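Local coordinates for protein carbon monoxide oxidation system transcription regulator CooA-1 (Carboxydothermus hydrogenoformans, PDB 2FMY) that senses carbon monoxide through a bound haem and, as a CRP-like dimeric DNA-binding regulator, probably switches on transcription of genes for carbon monoxide oxidation, at residues I37-N42 and F78-R83; E44-F49 and T97-F102. One frame throughout, in Å; residues are numbered along the deposited sequence.

Interaction 1: I37-N42 and F78-R83. With HEM (protoporphyrin IX containing Fe), chain E.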
# COMPACT_ATOMS: atom_id res chain seq x y z
N ILE A 37 -4.38 -8.36 -21.36
CA ILE A 37 -3.70 -8.59 -20.10
C ILE A 37 -2.19 -8.63 -20.35
O ILE A 37 -1.69 -9.51 -21.06
CB ILE A 37 -4.16 -9.91 -19.42
CG1 ILE A 37 -5.70 -9.98 -19.29
CG2 ILE A 37 -3.47 -10.12 -18.07
CD1 ILE A 37 -6.31 -8.99 -18.31
N LEU A 38 -1.48 -7.67 -19.77
CA LEU A 38 -0.02 -7.63 -19.88
C LEU A 38 0.59 -8.73 -19.02
O LEU A 38 1.34 -9.56 -19.52
CB LEU A 38 0.53 -6.26 -19.44
CG LEU A 38 0.51 -5.13 -20.48
CD1 LEU A 38 -0.91 -4.63 -20.74
CD2 LEU A 38 1.40 -3.97 -20.07
N TYR A 39 0.25 -8.72 -17.74
CA TYR A 39 0.83 -9.63 -16.76
C TYR A 39 -0.21 -10.07 -15.74
O TYR A 39 -1.04 -9.27 -15.30
CB TYR A 39 2.01 -8.97 -16.04
CG TYR A 39 3.07 -8.41 -16.96
CD1 TYR A 39 3.86 -9.25 -17.74
CD2 TYR A 39 3.29 -7.03 -17.06
CE1 TYR A 39 4.84 -8.74 -18.60
CE2 TYR A 39 4.27 -6.51 -17.91
CZ TYR A 39 5.04 -7.38 -18.68
OH TYR A 39 6.00 -6.88 -19.52
N THR A 40 -0.15 -11.35 -15.40
CA THR A 40 -0.89 -11.92 -14.27
C THR A 40 -0.02 -11.74 -13.01
O THR A 40 1.14 -11.35 -13.12
CB THR A 40 -1.21 -13.40 -14.52
OG1 THR A 40 -0.01 -14.10 -14.87
CG2 THR A 40 -2.21 -13.54 -15.65
N PRO A 41 -0.59 -11.97 -11.80
CA PRO A 41 0.23 -11.90 -10.59
C PRO A 41 1.50 -12.75 -10.64
O PRO A 41 1.42 -13.97 -10.87
CB PRO A 41 -0.71 -12.43 -9.51
CG PRO A 41 -2.07 -12.08 -10.00
CD PRO A 41 -2.00 -12.25 -11.49
N ASN A 42 2.65 -12.09 -10.43
CA ASN A 42 3.94 -12.78 -10.25
C ASN A 42 4.32 -13.72 -11.40
O ASN A 42 4.61 -14.90 -11.16
CB ASN A 42 3.96 -13.59 -8.94
CG ASN A 42 3.73 -12.74 -7.71
OD1 ASN A 42 4.47 -11.79 -7.44
ND2 ASN A 42 2.71 -13.09 -6.92
N PHE A 78 6.35 0.28 -13.50
CA PHE A 78 5.82 -0.78 -12.65
C PHE A 78 6.60 -2.06 -12.89
O PHE A 78 7.62 -2.04 -13.57
CB PHE A 78 4.29 -0.95 -12.82
CG PHE A 78 3.61 -1.49 -11.58
CD1 PHE A 78 3.70 -0.81 -10.36
CD2 PHE A 78 2.91 -2.69 -11.63
CE1 PHE A 78 3.11 -1.33 -9.22
CE2 PHE A 78 2.31 -3.21 -10.49
CZ PHE A 78 2.41 -2.53 -9.29
N CYS A 79 6.15 -3.17 -12.31
CA CYS A 79 6.88 -4.44 -12.39
C CYS A 79 5.93 -5.62 -12.49
O CYS A 79 4.71 -5.47 -12.44
CB CYS A 79 7.77 -4.61 -11.16
SG CYS A 79 6.82 -4.91 -9.66
N THR A 80 6.52 -6.81 -12.64
CA THR A 80 5.75 -8.02 -12.81
C THR A 80 5.78 -8.91 -11.57
O THR A 80 5.36 -10.05 -11.64
CB THR A 80 6.24 -8.83 -14.03
OG1 THR A 80 7.54 -9.37 -13.76
CG2 THR A 80 6.32 -7.97 -15.28
N HIS A 81 6.29 -8.41 -10.44
CA HIS A 81 6.44 -9.28 -9.25
C HIS A 81 5.49 -8.93 -8.10
O HIS A 81 5.82 -9.10 -6.92
CB HIS A 81 7.91 -9.42 -8.80
CG HIS A 81 8.56 -8.12 -8.44
ND1 HIS A 81 9.43 -7.46 -9.29
CD2 HIS A 81 8.47 -7.35 -7.33
CE1 HIS A 81 9.84 -6.35 -8.71
NE2 HIS A 81 9.28 -6.25 -7.53
N THR A 82 4.31 -8.45 -8.46
CA THR A 82 3.27 -8.12 -7.49
C THR A 82 2.08 -9.07 -7.65
O THR A 82 1.96 -9.76 -8.67
CB THR A 82 2.76 -6.66 -7.62
OG1 THR A 82 1.82 -6.57 -8.70
CG2 THR A 82 3.92 -5.67 -7.86
N ARG A 83 1.20 -9.08 -6.66
CA ARG A 83 0.00 -9.92 -6.70
C ARG A 83 -1.17 -9.34 -7.52
O ARG A 83 -2.30 -9.82 -7.42
CB ARG A 83 -0.45 -10.25 -5.28
CG ARG A 83 0.35 -11.39 -4.63
CD ARG A 83 0.17 -11.39 -3.12
NE ARG A 83 0.81 -10.23 -2.50
CZ ARG A 83 0.66 -9.87 -1.23
NH1 ARG A 83 -0.13 -10.56 -0.40
NH2 ARG A 83 1.30 -8.80 -0.77
CHA HEM E . 8.10 -6.77 -3.92
CHB HEM E . 12.75 -6.31 -5.22
CHC HEM E . 11.46 -2.96 -8.51
CHD HEM E . 7.03 -2.74 -6.51
C1A HEM E . 9.46 -6.99 -4.02
C2A HEM E . 10.22 -8.05 -3.37
C3A HEM E . 11.51 -7.93 -3.72
C4A HEM E . 11.61 -6.79 -4.61
CMA HEM E . 12.68 -8.86 -3.26
CAA HEM E . 9.62 -9.11 -2.41
CBA HEM E . 9.78 -8.52 -1.01
CGA HEM E . 9.49 -9.51 0.09
O1A HEM E . 10.15 -10.59 0.17
O2A HEM E . 8.59 -9.22 0.92
C1B HEM E . 12.81 -5.34 -6.19
C2B HEM E . 14.03 -4.82 -6.78
C3B HEM E . 13.68 -3.89 -7.70
C4B HEM E . 12.23 -3.79 -7.71
CMB HEM E . 15.45 -5.29 -6.38
CAB HEM E . 14.60 -3.03 -8.58
CBB HEM E . 15.80 -3.46 -8.98
C1C HEM E . 10.14 -2.62 -8.30
C2C HEM E . 9.33 -1.70 -9.08
C3C HEM E . 8.10 -1.64 -8.52
C4C HEM E . 8.09 -2.51 -7.36
CMC HEM E . 9.80 -0.95 -10.35
CAC HEM E . 6.88 -0.81 -8.99
CBC HEM E . 6.94 0.53 -8.99
C1D HEM E . 6.86 -3.82 -5.66
C2D HEM E . 5.64 -4.18 -4.96
C3D HEM E . 5.99 -5.43 -4.15
C4D HEM E . 7.37 -5.72 -4.44
CMD HEM E . 4.29 -3.45 -5.00
CAD HEM E . 5.04 -6.23 -3.24
CBD HEM E . 4.30 -7.16 -4.19
CGD HEM E . 3.19 -7.91 -3.51
O1D HEM E . 2.32 -8.46 -4.23
O2D HEM E . 3.17 -7.98 -2.26
NA HEM E . 10.35 -6.25 -4.77
NB HEM E . 11.74 -4.69 -6.78
NC HEM E . 9.35 -3.09 -7.28
ND HEM E . 7.84 -4.75 -5.32
FE HEM E . 9.74 -4.74 -6.06
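Thr80 presses its methyl onto the phenol ring of Tyr39: CG2 stands 3.4 Å from the ring centroid, 2° off the normal, a CH-pi contact over one face. A threonine suits this place because its two branches do different work. With OG1 set between the backbone N and the carbonyl carbon (chi1 69°), CG2 is turned to the ring, while the hydroxyl hydrogen-bonds to the backbone of Arg45 and Leu47. Further along, the chains meet through backbone: Asn42 N gives a weak hydrogen bond to Thr82 O at 3.0 Å, and the compact ring of Pro41 lies against the carbonyl of Arg83, CG to O 3.4 Å. The same loop carries an axial ligand of the haem iron. His81 binds the iron through NE2 at 2.2 Å while its ND1 is hydrogen-bonded to Asn46 OD1, and Cys79 SG sits over the centre of one face of the His81 imidazole. Arg83, bent at chi3, turns the edge of its guanidinium to a haem propionate: NE reaches O1D at 2.9 Å in a nearly straight bond (172°), NH2 reaches O2D, and Arg83 N also bonds to O1D. The remaining nitrogen, NH1, forms a salt bridge with Asp190 of the second subunit. Strand 37-39 pairs with strand 85-88 through a classic beta bulge at Leu38 and Tyr39, whereas strand 77-79 lies beside strand 47-53 and Phe78 packs on helix 111-135.

Interaction 2: E44-F49 and T97-F102. With HEM (protoporphyrin IX containing Fe), chain E.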
# COMPACT_ATOMS: atom_id res chain seq x y z
N GLU A 44 6.22 -15.66 -14.62
CA GLU A 44 7.49 -16.38 -14.64
C GLU A 44 8.67 -15.39 -14.71
O GLU A 44 9.60 -15.46 -13.90
CB GLU A 44 7.52 -17.41 -15.78
CG GLU A 44 6.37 -18.45 -15.72
CD GLU A 44 6.48 -19.57 -16.77
OE1 GLU A 44 7.18 -19.40 -17.80
OE2 GLU A 44 5.85 -20.64 -16.56
N ARG A 45 8.61 -14.45 -15.65
CA ARG A 45 9.67 -13.45 -15.79
C ARG A 45 9.50 -12.27 -14.83
O ARG A 45 8.40 -11.71 -14.69
CB ARG A 45 9.78 -12.95 -17.24
CG ARG A 45 10.45 -13.95 -18.17
CD ARG A 45 11.20 -13.27 -19.29
NE ARG A 45 12.39 -12.57 -18.81
CZ ARG A 45 13.14 -11.77 -19.57
NH1 ARG A 45 12.82 -11.57 -20.85
NH2 ARG A 45 14.20 -11.17 -19.05
N ASN A 46 10.59 -11.93 -14.17
CA ASN A 46 10.60 -10.80 -13.26
C ASN A 46 11.14 -9.55 -13.97
O ASN A 46 12.36 -9.37 -14.13
CB ASN A 46 11.39 -11.12 -11.99
CG ASN A 46 11.13 -10.13 -10.88
OD1 ASN A 46 10.70 -9.00 -11.12
ND2 ASN A 46 11.40 -10.54 -9.64
N LEU A 47 10.21 -8.69 -14.39
CA LEU A 47 10.52 -7.56 -15.25
C LEU A 47 10.15 -6.24 -14.61
O LEU A 47 9.24 -6.16 -13.78
CB LEU A 47 9.81 -7.70 -16.61
CG LEU A 47 9.99 -8.99 -17.41
CD1 LEU A 47 9.00 -9.07 -18.57
CD2 LEU A 47 11.43 -9.17 -17.90
N VAL A 48 10.87 -5.20 -15.01
CA VAL A 48 10.47 -3.84 -14.74
C VAL A 48 10.13 -3.20 -16.07
O VAL A 48 10.83 -3.41 -17.06
CB VAL A 48 11.55 -3.05 -13.94
CG1 VAL A 48 11.17 -1.56 -13.81
CG2 VAL A 48 11.73 -3.68 -12.56
N PHE A 49 9.03 -2.45 -16.10
CA PHE A 49 8.59 -1.82 -17.34
C PHE A 49 8.20 -0.36 -17.16
O PHE A 49 7.91 0.10 -16.06
CB PHE A 49 7.47 -2.63 -18.01
CG PHE A 49 6.12 -2.58 -17.30
CD1 PHE A 49 5.19 -1.59 -17.60
CD2 PHE A 49 5.77 -3.57 -16.39
CE1 PHE A 49 3.95 -1.56 -16.97
CE2 PHE A 49 4.52 -3.56 -15.76
CZ PHE A 49 3.61 -2.55 -16.04
N THR A 97 12.61 -4.33 -19.12
CA THR A 97 13.92 -4.91 -18.92
C THR A 97 13.83 -5.91 -17.77
O THR A 97 12.95 -5.81 -16.93
CB THR A 97 15.00 -3.81 -18.60
OG1 THR A 97 16.32 -4.35 -18.75
CG2 THR A 97 14.82 -3.26 -17.20
N ASP A 98 14.75 -6.88 -17.74
CA ASP A 98 14.84 -7.78 -16.61
C ASP A 98 15.17 -6.98 -15.35
O ASP A 98 15.95 -6.02 -15.41
CB ASP A 98 15.92 -8.83 -16.86
CG ASP A 98 15.75 -10.06 -15.98
OD1 ASP A 98 16.09 -10.00 -14.78
OD2 ASP A 98 15.30 -11.11 -16.50
N ILE A 99 14.59 -7.37 -14.23
CA ILE A 99 14.86 -6.73 -12.93
C ILE A 99 16.37 -6.63 -12.58
O ILE A 99 16.79 -5.72 -11.87
CB ILE A 99 14.08 -7.46 -11.79
CG1 ILE A 99 14.06 -6.64 -10.49
CG2 ILE A 99 14.63 -8.90 -11.55
CD1 ILE A 99 13.37 -7.32 -9.33
N ARG A 100 17.17 -7.58 -13.07
CA ARG A 100 18.60 -7.63 -12.73
C ARG A 100 19.38 -6.50 -13.39
O ARG A 100 20.36 -6.01 -12.83
CB ARG A 100 19.20 -9.00 -13.07
CG ARG A 100 18.70 -10.13 -12.16
CD ARG A 100 18.99 -11.50 -12.76
NE ARG A 100 17.95 -11.94 -13.69
CZ ARG A 100 17.99 -13.09 -14.37
NH1 ARG A 100 19.02 -13.91 -14.28
NH2 ARG A 100 16.99 -13.40 -15.18
N ASN A 101 18.93 -6.09 -14.58
CA ASN A 101 19.40 -4.87 -15.24
C ASN A 101 18.86 -3.59 -14.59
O ASN A 101 19.56 -2.59 -14.49
CB ASN A 101 19.05 -4.90 -16.74
CG ASN A 101 19.87 -5.92 -17.52
OD1 ASN A 101 21.06 -6.10 -17.25
ND2 ASN A 101 19.25 -6.57 -18.49
N PHE A 102 17.60 -3.62 -14.14
CA PHE A 102 17.00 -2.44 -13.51
C PHE A 102 17.65 -2.10 -12.17
O PHE A 102 17.67 -0.93 -11.76
CB PHE A 102 15.49 -2.60 -13.33
CG PHE A 102 14.78 -1.31 -13.03
CD1 PHE A 102 14.66 -0.33 -14.02
CD2 PHE A 102 14.25 -1.06 -11.77
CE1 PHE A 102 14.01 0.88 -13.76
CE2 PHE A 102 13.60 0.14 -11.50
CZ PHE A 102 13.48 1.11 -12.49
CHA HEM E . 8.10 -6.77 -3.92
CHB HEM E . 12.75 -6.31 -5.22
CHC HEM E . 11.46 -2.96 -8.51
CHD HEM E . 7.03 -2.74 -6.51
C1A HEM E . 9.46 -6.99 -4.02
C2A HEM E . 10.22 -8.05 -3.37
C3A HEM E . 11.51 -7.93 -3.72
C4A HEM E . 11.61 -6.79 -4.61
CMA HEM E . 12.68 -8.86 -3.26
CAA HEM E . 9.62 -9.11 -2.41
CBA HEM E . 9.78 -8.52 -1.01
CGA HEM E . 9.49 -9.51 0.09
O1A HEM E . 10.15 -10.59 0.17
O2A HEM E . 8.59 -9.22 0.92
C1B HEM E . 12.81 -5.34 -6.19
C2B HEM E . 14.03 -4.82 -6.78
C3B HEM E . 13.68 -3.89 -7.70
C4B HEM E . 12.23 -3.79 -7.71
CMB HEM E . 15.45 -5.29 -6.38
CAB HEM E . 14.60 -3.03 -8.58
CBB HEM E . 15.80 -3.46 -8.98
C1C HEM E . 10.14 -2.62 -8.30
C2C HEM E . 9.33 -1.70 -9.08
C3C HEM E . 8.10 -1.64 -8.52
C4C HEM E . 8.09 -2.51 -7.36
CMC HEM E . 9.80 -0.95 -10.35
CAC HEM E . 6.88 -0.81 -8.99
CBC HEM E . 6.94 0.53 -8.99
C1D HEM E . 6.86 -3.82 -5.66
C2D HEM E . 5.64 -4.18 -4.96
C3D HEM E . 5.99 -5.43 -4.15
C4D HEM E . 7.37 -5.72 -4.44
CMD HEM E . 4.29 -3.45 -5.00
CAD HEM E . 5.04 -6.23 -3.24
CBD HEM E . 4.30 -7.16 -4.19
CGD HEM E . 3.19 -7.91 -3.51
O1D HEM E . 2.32 -8.46 -4.23
O2D HEM E . 3.17 -7.98 -2.26
NA HEM E . 10.35 -6.25 -4.77
NB HEM E . 11.74 -4.69 -6.78
NC HEM E . 9.35 -3.09 -7.28
ND HEM E . 7.84 -4.75 -5.32
FE HEM E . 9.74 -4.74 -6.06
O HOH W 1 13.15 -12.78 -14.89
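Val48 places CG1 over the centre of one face of the Phe102 ring, 3.5 Å from the centroid, while the haem vinyl carbon CAB lies at the ring's edge. The valine's CG1 is anti to its backbone N (chi1 173°), aimed at the ring. The Arg45 guanidinium carries Leu47 CD2 on one face; at its edge, in plane, are Asp98 OD2 and a water that bridges Asn46 N to OD2. Arg45 NH2 makes a salt bridge with the anti lone pair of Asp98 OD2 at 2.8 Å, guanidinium and carboxylate planes 35° apart. Arg100 grips the same carboxylate side-on, NE to OD1 and NH2 to OD2, both from above its plane. OD1 also accepts from Arg100 N, 3.2 Å away, making Asp98 the N-cap of helix 99-108. With an alanine in place of Asp98 the carboxylate is gone, and both arginines would probably be left without their shared counter-charge and the helix start uncapped. Val48 and Thr97 form an antiparallel hydrogen-bonded pair, and Ile99 N bonds to Asn46 O at 3.0 Å. Ile99 CD1 touches haem C2B at 3.6 Å. This pairing, running into a capped helix, belongs to the CRP-like beta-roll, here lining the haem pocket.

How the interactions relate
The two interactions lie side by side in the domain of the cyclic nucleotide-binding family, which here holds haem; their centres are about 11 Å apart, and both touch the same haem. Along the chain their segments alternate, 37-42, 44-49, 78-83, 97-102, as the antiparallel strands fold back on one another. Strands 77-79 and 47-53 are neighbours in one sheet, with 92-98 on the other flank of 47-53. Besides the threonine hydroxyl's bonds to the neighbouring segment, the hydrogen bond from His81 ND1 to Asn46 OD1, 2.7 Å long, ties the contacts directly. Asn46 is thus a second-shell partner of the iron ligand, so a change at the haem could be felt in both interactions.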